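Local coordinates for protein probable oxidoreductase (Pseudomonas aeruginosa, PDB 4B7C) that probably catalyses an NADP-dependent oxidation or reduction, as a member of the medium-chain dehydrogenase/reductase family with a Rossmann-fold cofactor domain, at residues V165-K173 with M294-Q304. Sequence-based numbering, arbitrary orientation.
Sequences VAGQIARLK and MATWLAEGKLQ
Met294 reaches helix 165-172 with its methyl end: bends at chi2 and chi3 bring CE to 4.0 Å from both Val165 CG1 and Ile169 CD1. One turn later Trp297 points its indole at helix 165-172; the axes of segments 165-172 and 294-299 approach to 12.5 Å at 82°. Leu172 CD1 sits squarely over one face, 3.7 Å from the centroid of the Trp297 five-membered ring, a CH-pi contact. Ile169 meets the six-membered ring at CZ3, and Lys173 NZ lies off the ring edge.

Gly301, with positive phi, is the first residue to leave the helical conformation, in a Schellman motif, and Trp297 O accepts from the amides of both Lys302 and Leu303. What follows illustrates a general principle: a chain leaving a helix can be fixed by side chains bonding its backbone, beside an apolar layer. Lys302 lays CB against Leu172 CD2, while its extended chain carries NZ back to a salt bridge with Glu300. Arg171 NH2 donates to Lys302 O at 2.9 Å, almost straight and in the guanidinium plane. Leu303 packs CD1 against Ile169 CG1 and Gln168 CB.

At Gln304 one side-chain amide pairs at two points with the backbone of a single residue. Gln304 N donates to Gln168 OE1 (2.8 Å, 172°), tilted from the amide plane; Gln168 NE2 returns a bond of 3.0 Å to Gln304 O, in its carbonyl plane, and also bonds Ser164 O.

Helix 161-172, which follows strand 152-155 of the parallel Rossmann sheet, packs on strand 176-181 through Ala170 and Arg171, touches helix 132-145 through Val165 and Ile169, and receives the end of helix 287-299 and the chain leading to strand 307-311.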
# COMPACT_ATOMS: atom_id res chain seq x y z
N VAL B 165 -22.26 -3.41 5.82
CA VAL B 165 -21.91 -4.16 7.04
C VAL B 165 -20.67 -3.59 7.73
O VAL B 165 -20.65 -3.42 8.94
CB VAL B 165 -21.70 -5.66 6.74
CG1 VAL B 165 -21.15 -6.38 7.97
CG2 VAL B 165 -23.01 -6.28 6.26
N ALA B 166 -19.64 -3.31 6.94
CA ALA B 166 -18.38 -2.76 7.47
C ALA B 166 -18.62 -1.47 8.28
O ALA B 166 -18.08 -1.31 9.37
CB ALA B 166 -17.39 -2.51 6.32
N GLY B 167 -19.42 -0.57 7.73
CA GLY B 167 -19.75 0.69 8.40
C GLY B 167 -20.45 0.51 9.73
O GLY B 167 -20.18 1.22 10.69
N GLN B 168 -21.34 -0.47 9.79
CA GLN B 168 -22.06 -0.77 11.03
C GLN B 168 -21.15 -1.36 12.08
O GLN B 168 -21.23 -1.02 13.27
CB GLN B 168 -23.24 -1.71 10.75
CG GLN B 168 -24.33 -1.09 9.89
CD GLN B 168 -25.49 -2.04 9.63
OE1 GLN B 168 -26.34 -2.24 10.48
NE2 GLN B 168 -25.53 -2.63 8.43
N ILE B 169 -20.26 -2.25 11.66
CA ILE B 169 -19.26 -2.79 12.58
C ILE B 169 -18.40 -1.66 13.14
O ILE B 169 -18.13 -1.60 14.34
CB ILE B 169 -18.36 -3.85 11.90
CG1 ILE B 169 -19.18 -5.08 11.49
CG2 ILE B 169 -17.27 -4.31 12.87
CD1 ILE B 169 -18.42 -6.09 10.67
N ALA B 170 -17.96 -0.77 12.26
CA ALA B 170 -17.14 0.38 12.66
C ALA B 170 -17.85 1.26 13.70
O ALA B 170 -17.23 1.70 14.67
CB ALA B 170 -16.78 1.21 11.43
N ARG B 171 -19.15 1.47 13.50
CA ARG B 171 -19.98 2.22 14.47
C ARG B 171 -19.94 1.54 15.83
O ARG B 171 -19.74 2.18 16.86
CB ARG B 171 -21.44 2.36 13.99
CG ARG B 171 -22.39 2.96 15.03
CD ARG B 171 -23.83 3.15 14.54
NE ARG B 171 -24.33 1.98 13.81
CZ ARG B 171 -24.77 0.86 14.38
NH1 ARG B 171 -24.80 0.72 15.70
NH2 ARG B 171 -25.20 -0.14 13.61
N LEU B 172 -20.09 0.21 15.82
CA LEU B 172 -20.06 -0.58 17.05
C LEU B 172 -18.73 -0.51 17.79
O LEU B 172 -18.68 -0.73 19.00
CB LEU B 172 -20.40 -2.04 16.77
CG LEU B 172 -21.84 -2.29 16.32
CD1 LEU B 172 -22.03 -3.75 15.94
CD2 LEU B 172 -22.79 -1.87 17.44
N LYS B 173 -17.65 -0.23 17.06
CA LYS B 173 -16.32 -0.11 17.66
C LYS B 173 -16.01 1.30 18.16
O LYS B 173 -14.91 1.58 18.66
CB LYS B 173 -15.24 -0.56 16.67
CG LYS B 173 -15.34 -2.03 16.27
CD LYS B 173 -15.19 -2.97 17.45
CE LYS B 173 -15.41 -4.41 17.03
NZ LYS B 173 -15.34 -5.31 18.21
N MET B 294 -21.12 -12.07 14.62
CA MET B 294 -22.05 -11.40 13.69
C MET B 294 -23.50 -11.75 14.01
O MET B 294 -24.37 -10.89 14.03
CB MET B 294 -21.74 -11.78 12.24
CG MET B 294 -22.64 -11.12 11.20
SD MET B 294 -22.37 -9.32 11.08
CE MET B 294 -20.64 -9.36 10.59
N ALA B 295 -23.76 -13.03 14.27
CA ALA B 295 -25.10 -13.51 14.63
C ALA B 295 -25.67 -12.82 15.87
O ALA B 295 -26.85 -12.48 15.91
CB ALA B 295 -25.10 -15.03 14.82
N THR B 296 -24.83 -12.60 16.88
CA THR B 296 -25.28 -11.92 18.10
C THR B 296 -25.57 -10.43 17.84
O THR B 296 -26.53 -9.87 18.37
CB THR B 296 -24.28 -12.07 19.26
OG1 THR B 296 -23.09 -11.33 18.98
CG2 THR B 296 -23.93 -13.53 19.47
N TRP B 297 -24.75 -9.79 17.02
CA TRP B 297 -24.99 -8.38 16.65
C TRP B 297 -26.31 -8.25 15.95
O TRP B 297 -27.08 -7.33 16.23
CB TRP B 297 -23.88 -7.83 15.76
CG TRP B 297 -22.59 -7.49 16.48
CD1 TRP B 297 -22.42 -7.13 17.82
CD2 TRP B 297 -21.24 -7.43 15.91
NE1 TRP B 297 -21.10 -6.88 18.11
CE2 TRP B 297 -20.34 -7.04 17.01
CE3 TRP B 297 -20.71 -7.68 14.65
CZ2 TRP B 297 -18.98 -6.90 16.83
CZ3 TRP B 297 -19.33 -7.53 14.49
CH2 TRP B 297 -18.49 -7.15 15.55
N LEU B 298 -26.58 -9.17 15.04
CA LEU B 298 -27.86 -9.21 14.34
C LEU B 298 -29.03 -9.43 15.31
O LEU B 298 -30.02 -8.70 15.27
CB LEU B 298 -27.87 -10.29 13.26
CG LEU B 298 -26.99 -10.04 12.04
CD1 LEU B 298 -26.72 -11.38 11.38
CD2 LEU B 298 -27.67 -9.08 11.08
N ALA B 299 -28.90 -10.44 16.16
CA ALA B 299 -29.95 -10.82 17.13
C ALA B 299 -30.28 -9.67 18.08
O ALA B 299 -31.45 -9.47 18.42
CB ALA B 299 -29.52 -12.04 17.93
N GLU B 300 -29.26 -8.94 18.49
CA GLU B 300 -29.41 -7.81 19.42
C GLU B 300 -29.89 -6.53 18.73
O GLU B 300 -30.17 -5.54 19.40
CB GLU B 300 -28.09 -7.54 20.15
CG GLU B 300 -27.71 -8.64 21.14
CD GLU B 300 -26.31 -8.47 21.72
OE1 GLU B 300 -25.68 -7.44 21.43
OE2 GLU B 300 -25.85 -9.36 22.46
N GLY B 301 -30.00 -6.55 17.41
CA GLY B 301 -30.43 -5.38 16.64
C GLY B 301 -29.35 -4.31 16.49
O GLY B 301 -29.65 -3.19 16.08
N LYS B 302 -28.11 -4.66 16.83
CA LYS B 302 -26.98 -3.74 16.72
C LYS B 302 -26.51 -3.61 15.28
O LYS B 302 -25.89 -2.63 14.91
CB LYS B 302 -25.82 -4.20 17.59
CG LYS B 302 -26.04 -4.02 19.08
CD LYS B 302 -24.84 -4.49 19.89
CE LYS B 302 -25.09 -4.35 21.38
NZ LYS B 302 -24.08 -5.12 22.14
N LEU B 303 -26.82 -4.61 14.47
CA LEU B 303 -26.46 -4.62 13.06
C LEU B 303 -27.64 -5.12 12.21
O LEU B 303 -28.32 -6.06 12.60
CB LEU B 303 -25.24 -5.52 12.85
CG LEU B 303 -24.50 -5.40 11.51
CD1 LEU B 303 -23.01 -5.60 11.75
CD2 LEU B 303 -25.05 -6.39 10.50
N GLN B 304 -27.86 -4.49 11.06
CA GLN B 304 -28.94 -4.85 10.13
C GLN B 304 -28.43 -5.40 8.82
O GLN B 304 -27.41 -4.92 8.33
CB GLN B 304 -29.77 -3.60 9.78
CG GLN B 304 -30.64 -3.06 10.89
CD GLN B 304 -31.26 -1.73 10.53
OE1 GLN B 304 -31.27 -0.82 11.34
NE2 GLN B 304 -31.76 -1.60 9.31